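Local coordinates for protein mannosephosphate isomerase, putative (Archaeoglobus fulgidus, PDB 1ZX5) that probably catalyses the zinc-dependent interconversion of mannose 6-phosphate and fructose 6-phosphate, as a type 1 mannose-6-phosphate isomerase of the cupin superfamily, at residues G22-L27 and L122-G127; E38-E41 and S47-S50; E141-L146 and N199-V204; L156-E161 and K211-F216; Y194-N199 and K206-K211. All blocks are in the same frame, centred on the assembly; numbering follows the deposited sequence.

Contact 1: residues G22-L27 and L122-G127. With EDO (1,2-ethanediol), chain C.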
# COMPACT_ATOMS: atom_id res chain seq x y z
N GLY A 22 4.58 -15.95 3.21
CA GLY A 22 5.49 -16.68 4.08
C GLY A 22 5.12 -16.50 5.54
O GLY A 22 3.94 -16.57 5.88
N GLU A 23 6.11 -16.23 6.39
CA GLU A 23 5.92 -16.11 7.85
C GLU A 23 5.99 -14.70 8.39
O GLU A 23 5.68 -14.48 9.57
CB GLU A 23 6.94 -16.98 8.59
CG GLU A 23 6.69 -18.46 8.42
CD GLU A 23 7.68 -19.33 9.18
OE1 GLU A 23 8.40 -20.11 8.51
OE2 GLU A 23 7.71 -19.28 10.42
N TRP A 24 6.41 -13.75 7.56
CA TRP A 24 6.80 -12.39 8.01
C TRP A 24 5.65 -11.63 8.66
O TRP A 24 5.81 -11.06 9.75
CB TRP A 24 7.40 -11.59 6.83
CG TRP A 24 7.68 -10.12 7.11
CD1 TRP A 24 8.57 -9.60 8.03
CD2 TRP A 24 7.11 -8.98 6.42
NE1 TRP A 24 8.57 -8.22 7.97
CE2 TRP A 24 7.70 -7.82 6.99
CE3 TRP A 24 6.18 -8.83 5.38
CZ2 TRP A 24 7.37 -6.52 6.57
CZ3 TRP A 24 5.84 -7.55 4.95
CH2 TRP A 24 6.43 -6.41 5.55
N ILE A 25 4.50 -11.61 8.00
CA ILE A 25 3.36 -10.84 8.51
C ILE A 25 2.86 -11.35 9.88
O ILE A 25 2.74 -10.55 10.81
CB ILE A 25 2.23 -10.74 7.47
CG1 ILE A 25 2.68 -9.81 6.33
CG2 ILE A 25 0.93 -10.22 8.14
CD1 ILE A 25 1.74 -9.78 5.15
N ALA A 26 2.58 -12.65 10.00
CA ALA A 26 2.13 -13.19 11.29
C ALA A 26 3.12 -12.84 12.40
O ALA A 26 2.72 -12.49 13.51
CB ALA A 26 1.93 -14.70 11.21
N LEU A 27 4.41 -12.90 12.08
CA LEU A 27 5.46 -12.57 13.04
C LEU A 27 5.41 -11.10 13.45
O LEU A 27 5.53 -10.80 14.64
CB LEU A 27 6.84 -12.96 12.52
CG LEU A 27 7.81 -13.34 13.64
CD1 LEU A 27 7.54 -14.79 14.10
CD2 LEU A 27 9.27 -13.16 13.19
N LEU A 122 6.91 0.61 -0.64
CA LEU A 122 8.07 0.75 0.22
C LEU A 122 8.50 -0.66 0.63
O LEU A 122 7.76 -1.40 1.27
CB LEU A 122 7.77 1.60 1.46
CG LEU A 122 8.96 1.82 2.42
CD1 LEU A 122 10.02 2.80 1.83
CD2 LEU A 122 8.47 2.29 3.79
N VAL A 123 9.71 -1.01 0.22
CA VAL A 123 10.25 -2.34 0.37
C VAL A 123 11.01 -2.41 1.71
O VAL A 123 11.58 -1.42 2.14
CB VAL A 123 11.17 -2.62 -0.85
CG1 VAL A 123 12.17 -3.72 -0.60
CG2 VAL A 123 10.33 -2.86 -2.13
N PHE A 124 11.01 -3.57 2.36
CA PHE A 124 11.64 -3.71 3.67
C PHE A 124 12.86 -4.60 3.69
O PHE A 124 13.53 -4.69 4.71
CB PHE A 124 10.62 -4.20 4.72
CG PHE A 124 9.54 -3.20 5.00
CD1 PHE A 124 9.85 -1.95 5.54
CD2 PHE A 124 8.22 -3.50 4.69
CE1 PHE A 124 8.85 -1.01 5.77
CE2 PHE A 124 7.22 -2.57 4.94
CZ PHE A 124 7.53 -1.32 5.49
N ASN A 125 13.17 -5.27 2.59
CA ASN A 125 14.21 -6.28 2.61
C ASN A 125 14.96 -6.32 1.29
O ASN A 125 14.73 -5.48 0.42
CB ASN A 125 13.62 -7.66 2.98
CG ASN A 125 12.79 -8.27 1.84
OD1 ASN A 125 12.15 -7.56 1.07
ND2 ASN A 125 12.82 -9.60 1.75
N LYS A 126 15.85 -7.29 1.15
CA LYS A 126 16.54 -7.52 -0.11
C LYS A 126 15.86 -8.66 -0.86
O LYS A 126 15.98 -9.84 -0.51
CB LYS A 126 18.04 -7.73 0.11
CG LYS A 126 18.61 -6.68 1.10
CD LYS A 126 20.08 -6.30 0.92
CE LYS A 126 21.01 -7.32 1.53
NZ LYS A 126 22.42 -7.09 1.07
N GLY A 127 15.11 -8.28 -1.88
CA GLY A 127 14.32 -9.23 -2.66
C GLY A 127 14.36 -8.77 -4.09
O GLY A 127 15.26 -8.01 -4.47
C1 EDO C . 10.44 -4.28 8.75
O1 EDO C . 10.46 -5.72 8.91
C2 EDO C . 9.00 -3.80 8.53
O2 EDO C . 8.32 -3.65 9.77
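Trp24 and Phe124 meet as two rings at the surface of the protein, and this one aromatic pair makes the whole contact between the segments. Along residues 22-27, Gly22 leads in through its backbone N, which is hydrogen-bonded to Asp91. Trp24 opens the short helix, and its CG lies anti to the backbone N (chi1 172°), which sends the indole off the helix toward Phe124. The far corner of the indole touches first: CH2 of Trp24 lies 3.5 Å from CD2 of Phe124. The ring planes are inclined at 46°, neither stacked nor T-shaped. A molecule of 1,2-ethanediol, probably from the crystallisation liquor and also held by Tyr253 OH and Ala255 O, bridges the pair: Trp24 NE1 donates to its O1 at 3.3 Å, in the indole plane, while its C2 sits over one face of Phe124. The indole spans the gap from helix 24-28 to the residue that follows strand 119-123 of the six-stranded antiparallel sheet, with Arg182 and Leu184 of the adjoining strand 181-188 touching Trp24 and Phe124 respectively.

Contact 2: residues E38-E41 and S47-S50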
# COMPACT_ATOMS: atom_id res chain seq x y z
N GLU A 38 -0.94 -10.91 3.13
CA GLU A 38 -1.34 -9.51 3.25
C GLU A 38 -1.87 -9.16 4.62
O GLU A 38 -2.48 -9.99 5.28
CB GLU A 38 -2.39 -9.13 2.19
CG GLU A 38 -2.11 -9.75 0.80
CD GLU A 38 -3.08 -9.29 -0.27
OE1 GLU A 38 -3.76 -8.25 -0.08
OE2 GLU A 38 -3.15 -9.98 -1.32
N SER A 39 -1.63 -7.92 5.03
CA SER A 39 -2.32 -7.31 6.16
C SER A 39 -2.86 -5.98 5.70
O SER A 39 -2.08 -5.13 5.26
CB SER A 39 -1.35 -7.07 7.32
OG SER A 39 -2.02 -6.30 8.30
N TRP A 40 -4.17 -5.79 5.81
CA TRP A 40 -4.85 -4.58 5.37
C TRP A 40 -4.99 -3.64 6.55
O TRP A 40 -5.63 -3.98 7.56
CB TRP A 40 -6.22 -4.93 4.76
CG TRP A 40 -6.14 -5.67 3.41
CD1 TRP A 40 -5.14 -6.51 2.98
CD2 TRP A 40 -7.11 -5.65 2.35
NE1 TRP A 40 -5.42 -7.00 1.72
CE2 TRP A 40 -6.62 -6.48 1.31
CE3 TRP A 40 -8.35 -5.01 2.17
CZ2 TRP A 40 -7.32 -6.68 0.11
CZ3 TRP A 40 -9.04 -5.20 0.97
CH2 TRP A 40 -8.53 -6.04 -0.04
N GLU A 41 -4.34 -2.48 6.45
CA GLU A 41 -4.24 -1.56 7.57
C GLU A 41 -5.19 -0.39 7.35
O GLU A 41 -4.99 0.42 6.46
CB GLU A 41 -2.79 -1.05 7.69
CG GLU A 41 -1.71 -2.15 7.70
CD GLU A 41 -1.53 -2.79 9.08
OE1 GLU A 41 -1.65 -2.09 10.09
OE2 GLU A 41 -1.27 -4.00 9.16
N SER A 47 -14.90 -5.18 0.55
CA SER A 47 -14.66 -6.62 0.58
C SER A 47 -14.02 -7.07 1.89
O SER A 47 -14.12 -8.24 2.27
CB SER A 47 -13.81 -7.06 -0.63
OG SER A 47 -12.45 -6.64 -0.51
N ARG A 48 -13.38 -6.14 2.60
CA ARG A 48 -12.49 -6.50 3.69
C ARG A 48 -12.20 -5.28 4.60
O ARG A 48 -11.06 -4.86 4.74
CB ARG A 48 -11.22 -7.09 3.05
CG ARG A 48 -10.20 -7.69 3.96
CD ARG A 48 -9.62 -8.98 3.40
NE ARG A 48 -9.46 -9.05 1.95
CZ ARG A 48 -9.57 -10.19 1.25
NH1 ARG A 48 -9.40 -10.18 -0.07
NH2 ARG A 48 -9.86 -11.33 1.88
N PRO A 49 -13.26 -4.72 5.23
CA PRO A 49 -13.04 -3.52 6.05
C PRO A 49 -12.34 -3.83 7.38
O PRO A 49 -12.60 -4.87 7.99
CB PRO A 49 -14.45 -2.99 6.28
CG PRO A 49 -15.34 -4.17 6.16
CD PRO A 49 -14.68 -5.14 5.23
N SER A 50 -11.45 -2.94 7.79
CA SER A 50 -10.80 -3.05 9.09
C SER A 50 -11.76 -2.55 10.15
O SER A 50 -12.66 -1.74 9.87
CB SER A 50 -9.52 -2.21 9.13
OG SER A 50 -8.51 -2.80 8.33
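Trp40 presents one face of its indole to the side chain of Arg48, and the two side chains cross at about a right angle. The aliphatic part of the arginine arrives first, with CB 3.6 Å from CZ3 of Trp40 and CG making a CH-pi contact over the six-membered ring. Bends at chi2 and chi3 then carry NE across the same face, and the guanidinium carbon CZ ends 4.7 Å from the ring centroid, a cation-pi pair. The guanidinium does not lie flat on the indole, for its plane is turned 74° from that of the ring. Strand 36-41, which holds Trp40, belongs to the antiparallel sheet of the catalytic domain, a member of the cupin clan, and residues 47-50 belong to the loop that leads from this strand to strand 51-54. Rotation of the indole is restrained from its edge: Trp40 NE1 donates to Glu38 OE1 at 2.7 Å, nearly in the ring plane, and Glu38 is itself paired with Arg18 and Arg88. Farther along, Ser50 OG lies 3.2 Å from Trp40 O. That hydroxyl oxygen is hydrogen-bonded to the backbone N of Ser43, while Trp40 O is hydrogen-bonded to Gln10 NE2.

Contact 3: residues E141-L146 and N199-V204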
# COMPACT_ATOMS: atom_id res chain seq x y z
N GLU A 141 2.79 -11.92 -29.31
CA GLU A 141 3.91 -12.73 -28.88
C GLU A 141 3.83 -13.12 -27.40
O GLU A 141 4.27 -14.21 -27.02
CB GLU A 141 5.24 -12.06 -29.26
CG GLU A 141 5.57 -12.22 -30.76
CD GLU A 141 6.63 -11.26 -31.30
OE1 GLU A 141 7.31 -10.59 -30.49
OE2 GLU A 141 6.77 -11.17 -32.55
N LEU A 142 3.25 -12.24 -26.57
CA LEU A 142 2.94 -12.57 -25.18
C LEU A 142 1.92 -13.71 -25.09
O LEU A 142 2.06 -14.60 -24.27
CB LEU A 142 2.42 -11.34 -24.42
CG LEU A 142 3.33 -10.14 -24.17
CD1 LEU A 142 2.56 -9.05 -23.47
CD2 LEU A 142 4.55 -10.54 -23.36
N GLU A 143 0.91 -13.65 -25.95
CA GLU A 143 -0.10 -14.72 -26.08
C GLU A 143 0.47 -16.08 -26.49
O GLU A 143 0.00 -17.11 -26.01
CB GLU A 143 -1.18 -14.32 -27.08
CG GLU A 143 -2.34 -13.60 -26.46
CD GLU A 143 -3.32 -13.04 -27.48
OE1 GLU A 143 -3.90 -13.84 -28.24
OE2 GLU A 143 -3.52 -11.81 -27.51
N GLU A 144 1.46 -16.08 -27.38
CA GLU A 144 2.19 -17.31 -27.71
C GLU A 144 2.77 -17.93 -26.45
O GLU A 144 2.70 -19.15 -26.27
CB GLU A 144 3.33 -17.04 -28.70
CG GLU A 144 2.88 -16.68 -30.11
CD GLU A 144 1.94 -17.71 -30.72
OE1 GLU A 144 2.42 -18.79 -31.15
OE2 GLU A 144 0.71 -17.44 -30.76
N LYS A 145 3.35 -17.09 -25.59
CA LYS A 145 3.99 -17.54 -24.36
C LYS A 145 3.01 -18.17 -23.37
O LYS A 145 3.41 -19.03 -22.59
CB LYS A 145 4.76 -16.39 -23.70
CG LYS A 145 5.90 -15.81 -24.55
CD LYS A 145 6.90 -16.87 -24.97
CE LYS A 145 8.16 -16.25 -25.56
NZ LYS A 145 9.12 -17.31 -25.99
N LEU A 146 1.75 -17.74 -23.40
CA LEU A 146 0.71 -18.31 -22.55
C LEU A 146 0.46 -19.78 -22.84
O LEU A 146 -0.06 -20.50 -21.99
CB LEU A 146 -0.62 -17.56 -22.70
CG LEU A 146 -0.91 -16.27 -21.94
CD1 LEU A 146 -2.39 -15.99 -22.05
CD2 LEU A 146 -0.49 -16.35 -20.48
N ASN A 199 -7.53 -16.50 -18.10
CA ASN A 199 -8.74 -15.99 -17.46
C ASN A 199 -8.87 -14.46 -17.58
O ASN A 199 -9.97 -13.95 -17.81
CB ASN A 199 -8.76 -16.42 -15.98
CG ASN A 199 -10.07 -16.07 -15.28
OD1 ASN A 199 -10.14 -15.07 -14.55
ND2 ASN A 199 -11.09 -16.86 -15.49
N ASP A 200 -7.74 -13.76 -17.42
CA ASP A 200 -7.72 -12.30 -17.38
C ASP A 200 -7.20 -11.64 -18.67
O ASP A 200 -7.12 -10.42 -18.74
CB ASP A 200 -6.81 -11.81 -16.24
CG ASP A 200 -7.32 -12.19 -14.86
OD1 ASP A 200 -8.44 -12.72 -14.72
OD2 ASP A 200 -6.57 -11.91 -13.90
N TRP A 201 -6.82 -12.45 -19.66
CA TRP A 201 -6.13 -11.93 -20.84
C TRP A 201 -6.87 -10.84 -21.62
O TRP A 201 -6.24 -9.90 -22.08
CB TRP A 201 -5.70 -13.06 -21.80
CG TRP A 201 -4.60 -12.57 -22.70
CD1 TRP A 201 -4.68 -12.32 -24.05
CD2 TRP A 201 -3.27 -12.19 -22.30
NE1 TRP A 201 -3.47 -11.83 -24.51
CE2 TRP A 201 -2.59 -11.74 -23.46
CE3 TRP A 201 -2.58 -12.19 -21.08
CZ2 TRP A 201 -1.26 -11.31 -23.44
CZ3 TRP A 201 -1.25 -11.76 -21.05
CH2 TRP A 201 -0.60 -11.33 -22.22
N GLU A 202 -8.19 -10.97 -21.76
CA GLU A 202 -8.97 -9.93 -22.44
C GLU A 202 -8.86 -8.57 -21.77
O GLU A 202 -8.85 -7.55 -22.45
CB GLU A 202 -10.45 -10.32 -22.58
CG GLU A 202 -10.70 -11.43 -23.60
CD GLU A 202 -10.32 -11.03 -25.03
OE1 GLU A 202 -10.88 -10.03 -25.56
OE2 GLU A 202 -9.45 -11.71 -25.63
N LYS A 203 -8.76 -8.56 -20.43
CA LYS A 203 -8.59 -7.34 -19.65
C LYS A 203 -7.16 -6.83 -19.77
O LYS A 203 -6.95 -5.64 -19.93
CB LYS A 203 -8.94 -7.55 -18.17
CG LYS A 203 -10.31 -8.16 -17.87
CD LYS A 203 -11.47 -7.28 -18.28
CE LYS A 203 -12.82 -7.89 -17.87
NZ LYS A 203 -13.30 -7.33 -16.56
N VAL A 204 -6.19 -7.73 -19.66
CA VAL A 204 -4.77 -7.40 -19.84
C VAL A 204 -4.54 -6.66 -21.16
O VAL A 204 -3.89 -5.62 -21.17
CB VAL A 204 -3.86 -8.68 -19.78
CG1 VAL A 204 -2.43 -8.35 -20.18
CG2 VAL A 204 -3.90 -9.30 -18.38
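Trp201, in the first turn of helix 201-207, reaches across to helix 139-146, and this helix-to-helix packing rests on a single large indole set against Leu142, Glu143 and Leu146. The apolar contacts come from two directions. Leu146 lays CD1 over one face of the indole, 4.3 Å from the centroid of the six-membered ring, a CH-pi contact, while Val204 CG1 of Trp201's own helix covers the opposite face. Leu142 comes to the edge instead, its CB 3.7 Å from CH2 of Trp201. A chi1 of -160° swings the indole away from its own backbone N and carries the six-membered ring to helix 139-146. Aromatic support comes from Phe196, which meets Trp201 edge-to-face. The one polar link is a hydrogen bond at the pyrrole side, where the extended chain of Glu143 brings its carboxylate up with its plane turned 75° from the indole. Trp201 NE1 donates to Glu143 OE2 at 3.0 Å with an angle of 152° at the hydrogen, although the position of NE1 is less certain.

Contact 4: residues L156-E161 and K211-F216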
# COMPACT_ATOMS: atom_id res chain seq x y z
N LEU A 156 10.71 -10.74 -18.71
CA LEU A 156 10.48 -9.67 -19.70
C LEU A 156 10.46 -8.28 -19.06
O LEU A 156 10.36 -7.27 -19.76
CB LEU A 156 9.18 -9.94 -20.46
CG LEU A 156 9.04 -11.31 -21.14
CD1 LEU A 156 7.70 -11.44 -21.83
CD2 LEU A 156 10.17 -11.56 -22.17
N LEU A 157 10.58 -8.24 -17.73
CA LEU A 157 10.41 -7.00 -16.97
C LEU A 157 11.74 -6.47 -16.41
O LEU A 157 12.68 -7.25 -16.21
CB LEU A 157 9.42 -7.21 -15.81
CG LEU A 157 8.02 -7.78 -16.07
CD1 LEU A 157 7.18 -7.71 -14.80
CD2 LEU A 157 7.32 -7.05 -17.21
N ASN A 158 11.80 -5.17 -16.13
CA ASN A 158 12.93 -4.62 -15.37
C ASN A 158 12.98 -5.34 -14.03
O ASN A 158 11.97 -5.43 -13.33
CB ASN A 158 12.80 -3.11 -15.13
CG ASN A 158 12.67 -2.31 -16.42
OD1 ASN A 158 11.73 -1.52 -16.57
ND2 ASN A 158 13.61 -2.50 -17.34
N THR A 159 14.15 -5.86 -13.70
CA THR A 159 14.38 -6.58 -12.45
C THR A 159 15.18 -5.70 -11.50
O THR A 159 16.21 -5.14 -11.87
CB THR A 159 15.13 -7.90 -12.71
OG1 THR A 159 14.37 -8.67 -13.65
CG2 THR A 159 15.32 -8.72 -11.41
N PHE A 160 14.67 -5.54 -10.28
CA PHE A 160 15.32 -4.71 -9.30
C PHE A 160 15.68 -5.55 -8.10
O PHE A 160 14.81 -6.12 -7.45
CB PHE A 160 14.41 -3.57 -8.88
CG PHE A 160 14.00 -2.69 -10.01
CD1 PHE A 160 14.81 -1.61 -10.39
CD2 PHE A 160 12.81 -2.92 -10.70
CE1 PHE A 160 14.43 -0.78 -11.44
CE2 PHE A 160 12.43 -2.10 -11.75
CZ PHE A 160 13.24 -1.03 -12.12
N GLU A 161 16.97 -5.63 -7.82
CA GLU A 161 17.44 -6.24 -6.58
C GLU A 161 17.40 -5.15 -5.54
O GLU A 161 18.15 -4.19 -5.62
CB GLU A 161 18.85 -6.83 -6.76
CG GLU A 161 18.76 -8.27 -7.24
CD GLU A 161 19.84 -8.68 -8.20
OE1 GLU A 161 21.05 -8.51 -7.88
OE2 GLU A 161 19.48 -9.20 -9.29
N LYS A 211 5.05 -1.04 -24.12
CA LYS A 211 6.30 -0.33 -24.42
C LYS A 211 7.36 -0.54 -23.35
O LYS A 211 7.05 -0.77 -22.17
CB LYS A 211 6.07 1.19 -24.58
CG LYS A 211 5.09 1.60 -25.65
CD LYS A 211 5.38 0.92 -26.98
CE LYS A 211 4.12 0.86 -27.84
NZ LYS A 211 4.33 0.01 -29.05
N LYS A 212 8.62 -0.43 -23.77
CA LYS A 212 9.76 -0.37 -22.87
C LYS A 212 9.56 0.74 -21.84
O LYS A 212 9.15 1.85 -22.17
CB LYS A 212 11.04 -0.12 -23.67
CG LYS A 212 12.31 -0.09 -22.83
CD LYS A 212 13.54 0.19 -23.68
CE LYS A 212 14.78 0.31 -22.79
NZ LYS A 212 15.98 0.75 -23.56
N VAL A 213 9.82 0.41 -20.58
CA VAL A 213 9.76 1.39 -19.51
C VAL A 213 11.17 1.52 -18.94
O VAL A 213 11.82 0.52 -18.62
CB VAL A 213 8.72 0.99 -18.43
CG1 VAL A 213 8.84 1.84 -17.19
CG2 VAL A 213 7.31 1.10 -19.00
N GLU A 214 11.65 2.76 -18.85
CA GLU A 214 12.95 3.03 -18.23
C GLU A 214 12.86 2.87 -16.72
O GLU A 214 11.82 3.13 -16.12
CB GLU A 214 13.43 4.44 -18.58
CG GLU A 214 13.56 4.75 -20.08
CD GLU A 214 14.60 3.90 -20.79
OE1 GLU A 214 15.59 3.50 -20.14
OE2 GLU A 214 14.44 3.65 -22.00
N GLU A 215 13.96 2.43 -16.10
CA GLU A 215 14.00 2.23 -14.65
C GLU A 215 13.60 3.46 -13.85
O GLU A 215 12.88 3.33 -12.86
CB GLU A 215 15.37 1.70 -14.21
CG GLU A 215 15.64 0.30 -14.76
CD GLU A 215 16.94 -0.32 -14.26
OE1 GLU A 215 17.61 0.28 -13.38
OE2 GLU A 215 17.29 -1.42 -14.75
N PHE A 216 14.05 4.64 -14.28
CA PHE A 216 13.73 5.90 -13.57
C PHE A 216 12.22 6.19 -13.54
O PHE A 216 11.75 6.96 -12.70
CB PHE A 216 14.54 7.10 -14.12
CG PHE A 216 14.05 7.62 -15.45
CD1 PHE A 216 12.92 8.45 -15.53
CD2 PHE A 216 14.72 7.29 -16.63
CE1 PHE A 216 12.45 8.92 -16.77
CE2 PHE A 216 14.27 7.77 -17.88
CZ PHE A 216 13.13 8.58 -17.95
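Phe160 and Glu215 lie alongside one another with their side chains running in opposing senses, and the contact is made mainly by CB and CG of the glutamate. Glu215 CG lies 3.7 Å from Phe160 CE1, and CB is nearly as close to the same atom. The carboxylate, carried along the extended chain, also comes near CE1, its plane turned 65° from the ring. Beside this pair the carboxamide of Asn158 points at the backbone of Val213, its modelled OD1 being 2.9 Å from Val213 O. The amide is probably turned over in the model, in which case a hydrogen bond to that carbonyl may be made. One shell farther out, Phe168 meets Phe160 edge-to-face, and Val218 packs on the same ring. Val213 is fixed by backbone hydrogen bonding to Phe133, and Lys212 N by Asp136 OD1. What results is the packing of an irregular segment against an edge strand: strand 157-161 pairs on one side with strand 128-131 in a three-stranded antiparallel sheet, while residues 211-216, between helix 201-207 and strand 224-226, run alongside it.

Contact 5: residues Y194-N199 and K206-K211. With ACY (acetic acid), chain H.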
# COMPACT_ATOMS: atom_id res chain seq x y z
N TYR A 194 -5.22 -7.48 -13.08
CA TYR A 194 -5.38 -8.47 -14.13
C TYR A 194 -4.08 -9.21 -14.33
O TYR A 194 -3.04 -8.61 -14.61
CB TYR A 194 -5.83 -7.80 -15.42
CG TYR A 194 -7.04 -6.93 -15.25
CD1 TYR A 194 -8.23 -7.43 -14.68
CD2 TYR A 194 -7.02 -5.59 -15.66
CE1 TYR A 194 -9.36 -6.62 -14.52
CE2 TYR A 194 -8.14 -4.77 -15.51
CZ TYR A 194 -9.30 -5.28 -14.94
OH TYR A 194 -10.41 -4.46 -14.83
N PHE A 195 -4.15 -10.52 -14.18
CA PHE A 195 -2.95 -11.36 -14.20
C PHE A 195 -2.67 -11.88 -15.60
O PHE A 195 -3.58 -11.98 -16.42
CB PHE A 195 -3.09 -12.49 -13.17
CG PHE A 195 -2.90 -12.02 -11.74
CD1 PHE A 195 -1.67 -12.18 -11.09
CD2 PHE A 195 -3.95 -11.40 -11.05
CE1 PHE A 195 -1.48 -11.71 -9.77
CE2 PHE A 195 -3.77 -10.94 -9.73
CZ PHE A 195 -2.53 -11.09 -9.09
N PHE A 196 -1.41 -12.19 -15.87
CA PHE A 196 -1.00 -12.76 -17.15
C PHE A 196 -1.42 -14.23 -17.28
O PHE A 196 -0.59 -15.13 -17.17
CB PHE A 196 0.51 -12.59 -17.34
CG PHE A 196 0.93 -11.23 -17.85
CD1 PHE A 196 0.22 -10.08 -17.48
CD2 PHE A 196 2.05 -11.11 -18.67
CE1 PHE A 196 0.62 -8.81 -17.94
CE2 PHE A 196 2.46 -9.85 -19.13
CZ PHE A 196 1.74 -8.70 -18.77
N ASN A 197 -2.71 -14.46 -17.50
CA ASN A 197 -3.23 -15.81 -17.66
C ASN A 197 -4.44 -15.75 -18.58
O ASN A 197 -4.93 -14.65 -18.90
CB ASN A 197 -3.58 -16.47 -16.30
CG ASN A 197 -4.62 -15.70 -15.48
OD1 ASN A 197 -5.59 -15.16 -16.01
ND2 ASN A 197 -4.42 -15.67 -14.18
N GLU A 198 -4.90 -16.91 -19.02
CA GLU A 198 -6.02 -16.98 -19.96
C GLU A 198 -7.27 -16.28 -19.39
O GLU A 198 -7.99 -15.58 -20.10
CB GLU A 198 -6.31 -18.44 -20.29
CG GLU A 198 -7.47 -18.68 -21.25
CD GLU A 198 -8.84 -18.61 -20.58
OE1 GLU A 198 -8.96 -18.84 -19.35
OE2 GLU A 198 -9.82 -18.32 -21.32
N ASN A 199 -7.53 -16.50 -18.10
CA ASN A 199 -8.74 -15.99 -17.46
C ASN A 199 -8.87 -14.46 -17.58
O ASN A 199 -9.97 -13.95 -17.81
CB ASN A 199 -8.76 -16.42 -15.98
CG ASN A 199 -10.07 -16.07 -15.28
OD1 ASN A 199 -10.14 -15.07 -14.55
ND2 ASN A 199 -11.09 -16.86 -15.49
N LYS A 206 -6.47 -4.85 -22.96
CA LYS A 206 -7.04 -3.51 -22.94
C LYS A 206 -6.29 -2.46 -22.10
O LYS A 206 -6.46 -1.26 -22.32
CB LYS A 206 -8.50 -3.60 -22.52
CG LYS A 206 -9.35 -4.20 -23.65
CD LYS A 206 -10.78 -4.41 -23.20
CE LYS A 206 -11.64 -4.94 -24.34
NZ LYS A 206 -12.89 -5.53 -23.74
N VAL A 207 -5.47 -2.90 -21.14
CA VAL A 207 -4.86 -1.95 -20.20
C VAL A 207 -3.33 -1.98 -20.21
O VAL A 207 -2.70 -1.05 -19.73
CB VAL A 207 -5.39 -2.14 -18.73
CG1 VAL A 207 -6.92 -2.21 -18.72
CG2 VAL A 207 -4.80 -3.38 -18.08
N LEU A 208 -2.75 -3.04 -20.76
CA LEU A 208 -1.31 -3.27 -20.66
C LEU A 208 -0.47 -2.28 -21.50
O LEU A 208 -0.71 -2.11 -22.70
CB LEU A 208 -0.95 -4.71 -21.03
CG LEU A 208 0.53 -5.10 -20.96
CD1 LEU A 208 1.06 -5.00 -19.52
CD2 LEU A 208 0.77 -6.48 -21.56
N ASN A 209 0.50 -1.65 -20.83
CA ASN A 209 1.54 -0.88 -21.52
C ASN A 209 2.59 -1.86 -22.06
O ASN A 209 3.34 -2.47 -21.29
CB ASN A 209 2.16 0.14 -20.55
CG ASN A 209 3.15 1.11 -21.23
OD1 ASN A 209 3.56 0.91 -22.38
ND2 ASN A 209 3.53 2.15 -20.50
N THR A 210 2.62 -2.02 -23.37
CA THR A 210 3.53 -2.96 -24.03
C THR A 210 4.87 -2.33 -24.42
O THR A 210 5.74 -3.02 -24.98
CB THR A 210 2.89 -3.60 -25.28
OG1 THR A 210 2.37 -2.56 -26.13
CG2 THR A 210 1.76 -4.57 -24.87
N LYS A 211 5.05 -1.04 -24.12
CA LYS A 211 6.30 -0.33 -24.42
C LYS A 211 7.36 -0.54 -23.35
O LYS A 211 7.05 -0.77 -22.17
CB LYS A 211 6.07 1.19 -24.58
CG LYS A 211 5.09 1.60 -25.65
CD LYS A 211 5.38 0.92 -26.98
CE LYS A 211 4.12 0.86 -27.84
NZ LYS A 211 4.33 0.01 -29.05
C ACY H . -6.69 -13.53 -11.09
O ACY H . -6.22 -14.35 -11.91
OXT ACY H . -7.21 -12.44 -11.43
CH3 ACY H . -6.64 -13.85 -9.62
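Phe196 and Leu208 cross at about a right angle, the leucine closing on the far end of the ring. In Leu208 CG stands anti to the backbone N (chi1 -179°), which directs both methyls at Phe196 CZ: CD2 at 3.7 Å and CD1 at 3.8 Å, with CD1 in the ring plane. Phe196 centres an inverse gamma turn, closed by Asn197 N donating to Phe195 O at 2.8 Å, and packs edge-to-face on Phe153, which lines the beta-L-fructofuranose pocket. More loosely, Tyr194 CD2 meets Val207 CG2 at 4.0 Å, the methyl lying at the ring edge. The tyrosine hydroxyl is hydrogen-bonded to Glu112. In Asn197 the carboxamide swings between N and the carbonyl carbon (chi1 59°), where ND2 donates to a molecule of acetic acid, probably from the crystallisation liquor, at 3.2 Å; the same molecule lies against Phe195. Farther along 206-211, Asn209 OD1 accepts from Lys211 N in an Asx turn. Tyr194 and Phe195 form a short strand paired with strand 99-100, and residues 206-211 leave the end of helix 201-207, with Leu208 also packing on helix 139-146.

How the contacts relate
The five contacts fall into two groups. Contacts 1 and 2, centres 17 Å apart, reach the same six-stranded sheet, and they touch where Ile25 CD1 packs 3.5 Å from Glu38 N. Contacts 3 and 5 are close neighbours, centres 6 Å apart: both use helix 201-207, and Asp200 OD2 lies 2.8 Å from Phe195 N, where a hydrogen bond probably joins them. Contact 4 extends this group, sharing Lys211 with contact 5 and touching contact 3 through Leu142 and Leu156. The bound beta-L-fructofuranose, whose pocket includes Phe153, lies about 6 Å from the side chain of Phe196 and about 9 Å from that of Leu146, whereas the side chain of Asn158 in contact 4 is about 14 Å from the sugar.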